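Local coordinates for protein superoxide dismutase (Clostridium difficile, PDB 4JZG) that probably disproportionates superoxide radicals to hydrogen peroxide and molecular oxygen at a metal site that holds manganese in this crystal, at residues Y83-F88 with S131-L136; I164-W169 with E183-W188. All blocks are in the same frame, centred on the assembly; numbering follows the deposited sequence.

Interaction 1: residues Y83-F88 with S131-L136; sequences YNHKFF and SGWAWL. With MN (manganese (II) ion), chain B.
W133 reaches from strand 132-138 to helix 72-90, where N84, H85 and F88 pack against the six-membered end of its indole. N84 can be followed outward. Its CB sits over the indole face, 3.4 Å from W133 CZ2, and makes a CH-pi contact. Its CG lies at the rim of the second tryptophan, 3.9 Å from W135 CH2. There the chain forks: OD1 turns to W135, 3.6 Å from CH2, while ND2 lies over the pyrrole part of the W133 face, nearest NE1. With CG beside the backbone N (chi1 -65°), the amide is held between the two indoles, its plane about 60° from each. Q152 OE1 accepts hydrogen bonds from both N84 ND2 and W133 NE1, so amide and indole share one acceptor.

The far rim of W133 meets two rings edge-on: CZ2 stands 3.9 Å from H85 CE1 over the imidazole face, planes at 84°, and CZ3 touches F88 CB at 3.7 Å, the W133 edge facing the F88 ring in an offset edge-to-face pair. W135 similarly turns its edge to the face of F87. H85 ND1 is hydrogen-bonded to G81 O, which helps fix the imidazole's rotation, and NE2 binds manganese at 2.1 Å. This aromatic cluster joins the helical and C-terminal domains beside the metal site of an iron/manganese superoxide dismutase.

Interaction 2: residues I164-W169 with E183-W188; sequences IGLDVW and EYIDNW. With MN (manganese (II) ion), chain B.
L166 and W188 both set CG anti to the backbone N (chi1 177° for L166), and the two side chains run antiparallel alongside each other, which lays L166 CD1 over the indole. Y184 adopts a similar first torsion (168°), which carries its phenol to the same leucine and on to the main chain of D167. The arrangement packs helix 181-188 on strand 161-167, an outer strand of the three-stranded antiparallel sheet in the C-terminal domain of the iron/manganese superoxide dismutase fold. L166 CD1 stands 3.3 Å from the centroid of the W188 five-membered ring, almost on its normal, in a CH-pi contact. The same methyl lies 3.4 Å from Y184 OH. The other methyl, CD2, takes a different neighbour, I185 CG1, at 3.9 Å. Around the benzo end of W188, I164 CD1 meets the edge near CH2, and G165 O approaches CZ2 obliquely.

Y184 OH donates to D167 O at 2.9 Å, in the carbonyl plane, the C=O...O angle being 152°; the phenol thus grips the backbone of a metal ligand. F88 of helix 72-90 also packs against L166, D167 and Y184. H30, H85 and H171 complete the protein ligands of the metal. The D167 carboxylate divides its work: OD2 binds manganese at 2.0 Å, while OD1 closes an Asx turn by accepting from W169 N at 3.0 Å, the donor lying above the carboxylate plane.

In the fold
Both contacts are buried, but interaction 1 lies almost at the centre of the chain and interaction 2 farther out, with about 10 Å between their centres. They meet in one sheet: strands 132-138 and 161-167 are antiparallel neighbours, probably hydrogen-bonded through A134 O to L166 N and L136 N to I164 O. The first bridges the two family domains; the second stays within the C-terminal one. No hydrogen bond spans 83-88 and 131-136, whose chemistry is chiefly aromatic, whereas 164-169 and 183-188 combine aliphatic-on-indole packing with one phenol-to-carbonyl hydrogen bond. The two converge on one manganese, from the helix in interaction 1 and from the strand in interaction 2, and the metal also carries a water.

Interaction 1: residues Y83-F88 with S131-L136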
loop_
_atom_site.group_PDB
_atom_site.type_symbol
_atom_site.label_atom_id
_atom_site.label_comp_id
_atom_site.label_asym_id
_atom_site.label_seq_id
_atom_site.Cartn_x
_atom_site.Cartn_y
_atom_site.Cartn_z
ATOM N N TYR A 83 -14.037 -8.774 -4.503
ATOM C CA TYR A 83 -13.747 -10.189 -4.707
ATOM C C TYR A 83 -12.688 -10.699 -3.733
ATOM O O TYR A 83 -12.871 -11.735 -3.094
ATOM C CB TYR A 83 -13.294 -10.469 -6.148
ATOM C CG TYR A 83 -13.031 -11.934 -6.374
ATOM C CD1 TYR A 83 -14.062 -12.786 -6.749
ATOM C CD2 TYR A 83 -11.764 -12.480 -6.177
ATOM C CE1 TYR A 83 -13.842 -14.142 -6.939
ATOM C CE2 TYR A 83 -11.532 -13.836 -6.360
ATOM C CZ TYR A 83 -12.579 -14.662 -6.742
ATOM O OH TYR A 83 -12.376 -16.017 -6.930
ATOM N N ASN A 84 -11.573 -9.980 -3.632
ATOM C CA ASN A 84 -10.460 -10.410 -2.782
ATOM C C ASN A 84 -10.838 -10.558 -1.305
ATOM O O ASN A 84 -10.432 -11.506 -0.640
ATOM C CB ASN A 84 -9.263 -9.461 -2.937
ATOM C CG ASN A 84 -8.677 -9.500 -4.338
ATOM O OD1 ASN A 84 -8.946 -10.430 -5.098
ATOM N ND2 ASN A 84 -7.876 -8.498 -4.685
ATOM N N HIS A 85 -11.623 -9.618 -0.798
ATOM C CA HIS A 85 -12.001 -9.653 0.605
ATOM C C HIS A 85 -13.054 -10.727 0.897
ATOM O O HIS A 85 -12.957 -11.429 1.908
ATOM C CB HIS A 85 -12.437 -8.261 1.087
ATOM C CG HIS A 85 -11.292 -7.318 1.279
ATOM N ND1 HIS A 85 -10.779 -6.548 0.255
ATOM C CD2 HIS A 85 -10.526 -7.053 2.366
ATOM C CE1 HIS A 85 -9.760 -5.837 0.709
ATOM N NE2 HIS A 85 -9.595 -6.114 1.991
ATOM N N LYS A 86 -14.051 -10.873 0.031
ATOM C CA LYS A 86 -14.979 -11.984 0.215
ATOM C C LYS A 86 -14.176 -13.284 0.294
ATOM O O LYS A 86 -14.411 -14.127 1.173
ATOM C CB LYS A 86 -16.016 -12.083 -0.908
ATOM C CG LYS A 86 -16.935 -13.301 -0.745
ATOM C CD LYS A 86 -17.665 -13.667 -2.037
ATOM C CE LYS A 86 -18.564 -12.528 -2.501
ATOM N NZ LYS A 86 -19.153 -12.747 -3.863
ATOM N N PHE A 87 -13.218 -13.428 -0.618
ATOM C CA PHE A 87 -12.389 -14.621 -0.677
ATOM C C PHE A 87 -11.564 -14.789 0.592
ATOM O O PHE A 87 -11.438 -15.889 1.125
ATOM C CB PHE A 87 -11.445 -14.538 -1.875
ATOM C CG PHE A 87 -10.551 -15.736 -2.027
ATOM C CD1 PHE A 87 -10.874 -16.753 -2.925
ATOM C CD2 PHE A 87 -9.398 -15.859 -1.260
ATOM C CE1 PHE A 87 -10.054 -17.860 -3.061
ATOM C CE2 PHE A 87 -8.570 -16.964 -1.390
ATOM C CZ PHE A 87 -8.896 -17.966 -2.291
ATOM N N PHE A 88 -10.978 -13.689 1.055
ATOM C CA PHE A 88 -10.065 -13.711 2.195
ATOM C C PHE A 88 -10.786 -14.084 3.496
ATOM O O PHE A 88 -10.295 -14.877 4.283
ATOM C CB PHE A 88 -9.393 -12.339 2.336
ATOM C CG PHE A 88 -8.393 -12.248 3.461
ATOM C CD1 PHE A 88 -7.269 -13.058 3.475
ATOM C CD2 PHE A 88 -8.556 -11.310 4.478
ATOM C CE1 PHE A 88 -6.331 -12.961 4.502
ATOM C CE2 PHE A 88 -7.619 -11.199 5.501
ATOM C CZ PHE A 88 -6.509 -12.028 5.516
ATOM N N SER A 131 1.220 -2.134 -1.199
ATOM C CA SER A 131 0.009 -2.891 -0.895
ATOM C C SER A 131 -0.159 -4.050 -1.869
ATOM O O SER A 131 0.155 -3.917 -3.056
ATOM C CB SER A 131 -1.212 -1.990 -0.985
ATOM O OG SER A 131 -1.023 -0.818 -0.215
ATOM N N GLY A 132 -0.677 -5.177 -1.386
ATOM C CA GLY A 132 -0.868 -6.310 -2.267
ATOM C C GLY A 132 -1.286 -7.602 -1.594
ATOM O O GLY A 132 -1.706 -7.603 -0.440
ATOM N N TRP A 133 -1.153 -8.706 -2.321
ATOM C CA TRP A 133 -1.664 -9.999 -1.888
ATOM C C TRP A 133 -0.663 -11.067 -2.287
ATOM O O TRP A 133 0.000 -10.944 -3.324
ATOM C CB TRP A 133 -2.997 -10.304 -2.580
ATOM C CG TRP A 133 -4.152 -9.415 -2.161
ATOM C CD1 TRP A 133 -4.393 -8.136 -2.574
ATOM C CD2 TRP A 133 -5.226 -9.754 -1.264
ATOM N NE1 TRP A 133 -5.547 -7.654 -1.991
ATOM C CE2 TRP A 133 -6.069 -8.623 -1.171
ATOM C CE3 TRP A 133 -5.550 -10.898 -0.525
ATOM C CZ2 TRP A 133 -7.215 -8.600 -0.368
ATOM C CZ3 TRP A 133 -6.699 -10.876 0.273
ATOM C CH2 TRP A 133 -7.515 -9.734 0.337
ATOM N N ALA A 134 -0.544 -12.106 -1.464
ATOM C CA ALA A 134 0.158 -13.326 -1.870
ATOM C C ALA A 134 -0.870 -14.428 -2.104
ATOM O O ALA A 134 -1.850 -14.546 -1.354
ATOM C CB ALA A 134 1.144 -13.753 -0.819
ATOM N N TRP A 135 -0.653 -15.233 -3.139
ATOM C CA TRP A 135 -1.642 -16.233 -3.543
ATOM C C TRP A 135 -1.048 -17.602 -3.811
ATOM O O TRP A 135 0.016 -17.716 -4.417
ATOM C CB TRP A 135 -2.321 -15.818 -4.848
ATOM C CG TRP A 135 -2.926 -14.469 -4.854
ATOM C CD1 TRP A 135 -2.350 -13.319 -5.310
ATOM C CD2 TRP A 135 -4.245 -14.116 -4.412
ATOM N NE1 TRP A 135 -3.232 -12.273 -5.186
ATOM C CE2 TRP A 135 -4.401 -12.732 -4.633
ATOM C CE3 TRP A 135 -5.309 -14.836 -3.854
ATOM C CZ2 TRP A 135 -5.575 -12.044 -4.300
ATOM C CZ3 TRP A 135 -6.485 -14.154 -3.529
ATOM C CH2 TRP A 135 -6.607 -12.772 -3.753
ATOM N N LEU A 136 -1.763 -18.644 -3.396
ATOM C CA LEU A 136 -1.537 -19.972 -3.958
ATOM C C LEU A 136 -2.555 -20.123 -5.079
ATOM O O LEU A 136 -3.764 -20.018 -4.837
ATOM C CB LEU A 136 -1.745 -21.052 -2.909
ATOM C CG LEU A 136 -1.659 -22.503 -3.382
ATOM C CD1 LEU A 136 -0.240 -22.839 -3.804
ATOM C CD2 LEU A 136 -2.141 -23.447 -2.285
HETATM MN MN MN B . -7.816 -5.660 2.972
HETATM O O HOH W 1 -6.551 -5.321 1.017
#

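Interaction 2: residues I164-W169 with E183-W188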
loop_
_atom_site.group_PDB
_atom_site.type_symbol
_atom_site.label_atom_id
_atom_site.label_comp_id
_atom_site.label_asym_id
_atom_site.label_seq_id
_atom_site.Cartn_x
_atom_site.Cartn_y
_atom_site.Cartn_z
ATOM N N ILE A 164 -5.603 -20.403 -1.835
ATOM C CA ILE A 164 -5.589 -19.520 -0.659
ATOM C C ILE A 164 -4.929 -18.178 -1.033
ATOM O O ILE A 164 -4.236 -18.077 -2.049
ATOM C CB ILE A 164 -4.831 -20.133 0.553
ATOM C CG1 ILE A 164 -3.318 -20.057 0.347
ATOM C CG2 ILE A 164 -5.281 -21.567 0.819
ATOM C CD1 ILE A 164 -2.504 -20.549 1.562
ATOM N N GLY A 165 -5.145 -17.149 -0.221
ATOM C CA GLY A 165 -4.539 -15.852 -0.460
ATOM C C GLY A 165 -4.440 -15.060 0.830
ATOM O O GLY A 165 -5.317 -15.163 1.684
ATOM N N LEU A 166 -3.383 -14.267 0.973
ATOM C CA LEU A 166 -3.173 -13.470 2.178
ATOM C C LEU A 166 -3.103 -11.977 1.839
ATOM O O LEU A 166 -2.284 -11.563 1.023
ATOM C CB LEU A 166 -1.872 -13.903 2.854
ATOM C CG LEU A 166 -1.436 -13.125 4.098
ATOM C CD1 LEU A 166 -2.513 -13.187 5.183
ATOM C CD2 LEU A 166 -0.116 -13.664 4.622
ATOM N N ASP A 167 -3.976 -11.186 2.460
ATOM C CA ASP A 167 -3.957 -9.728 2.380
ATOM C C ASP A 167 -2.721 -9.194 3.125
ATOM O O ASP A 167 -2.591 -9.406 4.328
ATOM C CB ASP A 167 -5.249 -9.186 3.022
ATOM C CG ASP A 167 -5.496 -7.719 2.728
ATOM O OD1 ASP A 167 -4.606 -7.074 2.147
ATOM O OD2 ASP A 167 -6.587 -7.192 3.075
ATOM N N VAL A 168 -1.791 -8.546 2.420
ATOM C CA VAL A 168 -0.691 -7.849 3.101
ATOM C C VAL A 168 -0.754 -6.318 2.958
ATOM O O VAL A 168 0.246 -5.632 3.147
ATOM C CB VAL A 168 0.725 -8.385 2.730
ATOM C CG1 VAL A 168 0.910 -9.828 3.214
ATOM C CG2 VAL A 168 0.971 -8.296 1.249
ATOM N N TRP A 169 -1.921 -5.777 2.630
ATOM C CA TRP A 169 -2.126 -4.355 2.863
ATOM C C TRP A 169 -1.881 -4.117 4.355
ATOM O O TRP A 169 -2.210 -4.963 5.193
ATOM C CB TRP A 169 -3.547 -3.929 2.523
ATOM C CG TRP A 169 -3.852 -3.779 1.057
ATOM C CD1 TRP A 169 -3.724 -4.735 0.081
ATOM C CD2 TRP A 169 -4.404 -2.618 0.413
ATOM N NE1 TRP A 169 -4.148 -4.229 -1.130
ATOM C CE2 TRP A 169 -4.570 -2.936 -0.953
ATOM C CE3 TRP A 169 -4.770 -1.341 0.859
ATOM C CZ2 TRP A 169 -5.079 -2.025 -1.874
ATOM C CZ3 TRP A 169 -5.274 -0.435 -0.057
ATOM C CH2 TRP A 169 -5.429 -0.787 -1.411
ATOM N N GLU A 183 5.553 -11.582 11.483
ATOM C CA GLU A 183 4.815 -12.217 12.574
ATOM C C GLU A 183 3.377 -12.423 12.161
ATOM O O GLU A 183 2.777 -13.446 12.468
ATOM C CB GLU A 183 4.851 -11.368 13.853
ATOM C CG GLU A 183 6.226 -11.232 14.444
ATOM C CD GLU A 183 6.265 -10.343 15.682
ATOM O OE1 GLU A 183 5.196 -9.849 16.126
ATOM O OE2 GLU A 183 7.383 -10.144 16.206
ATOM N N TYR A 184 2.823 -11.432 11.473
ATOM C CA TYR A 184 1.469 -11.548 10.921
ATOM C C TYR A 184 1.354 -12.760 10.002
ATOM O O TYR A 184 0.444 -13.581 10.128
ATOM C CB TYR A 184 1.115 -10.271 10.152
ATOM C CG TYR A 184 -0.132 -10.340 9.286
ATOM C CD1 TYR A 184 -1.385 -10.613 9.836
ATOM C CD2 TYR A 184 -0.061 -10.087 7.915
ATOM C CE1 TYR A 184 -2.534 -10.648 9.034
ATOM C CE2 TYR A 184 -1.197 -10.111 7.115
ATOM C CZ TYR A 184 -2.418 -10.396 7.673
ATOM O OH TYR A 184 -3.530 -10.413 6.871
ATOM N N ILE A 185 2.299 -12.862 9.077
ATOM C CA ILE A 185 2.268 -13.911 8.074
ATOM C C ILE A 185 2.389 -15.271 8.758
ATOM O O ILE A 185 1.649 -16.215 8.447
ATOM C CB ILE A 185 3.406 -13.720 7.048
ATOM C CG1 ILE A 185 3.197 -12.414 6.260
ATOM C CG2 ILE A 185 3.502 -14.928 6.119
ATOM C CD1 ILE A 185 4.450 -11.942 5.478
ATOM N N ASP A 186 3.309 -15.361 9.709
ATOM C CA ASP A 186 3.532 -16.618 10.396
ATOM C C ASP A 186 2.303 -17.060 11.191
ATOM O O ASP A 186 1.923 -18.226 11.151
ATOM C CB ASP A 186 4.742 -16.534 11.318
ATOM C CG ASP A 186 5.080 -17.879 11.931
ATOM O OD1 ASP A 186 5.420 -18.813 11.160
ATOM O OD2 ASP A 186 4.973 -18.015 13.172
ATOM N N ASN A 187 1.686 -16.127 11.909
ATOM C CA ASN A 187 0.497 -16.430 12.701
ATOM C C ASN A 187 -0.718 -16.830 11.878
ATOM O O ASN A 187 -1.586 -17.563 12.352
ATOM C CB ASN A 187 0.120 -15.231 13.570
ATOM C CG ASN A 187 0.801 -15.264 14.926
ATOM O OD1 ASN A 187 1.781 -15.975 15.119
ATOM N ND2 ASN A 187 0.280 -14.497 15.873
ATOM N N TRP A 188 -0.787 -16.311 10.657
ATOM C CA TRP A 188 -1.968 -16.470 9.819
ATOM C C TRP A 188 -2.190 -17.922 9.427
ATOM O O TRP A 188 -3.316 -18.346 9.163
ATOM C CB TRP A 188 -1.816 -15.609 8.565
ATOM C CG TRP A 188 -2.944 -15.694 7.601
ATOM C CD1 TRP A 188 -4.178 -15.112 7.716
ATOM C CD2 TRP A 188 -2.934 -16.372 6.340
ATOM N NE1 TRP A 188 -4.939 -15.398 6.605
ATOM C CE2 TRP A 188 -4.189 -16.156 5.740
ATOM C CE3 TRP A 188 -1.979 -17.137 5.659
ATOM C CZ2 TRP A 188 -4.520 -16.690 4.488
ATOM C CZ3 TRP A 188 -2.305 -17.654 4.416
ATOM C CH2 TRP A 188 -3.562 -17.432 3.848
HETATM MN MN MN B . -7.816 -5.660 2.972
HETATM O O HOH W 1 -6.551 -5.321 1.017
#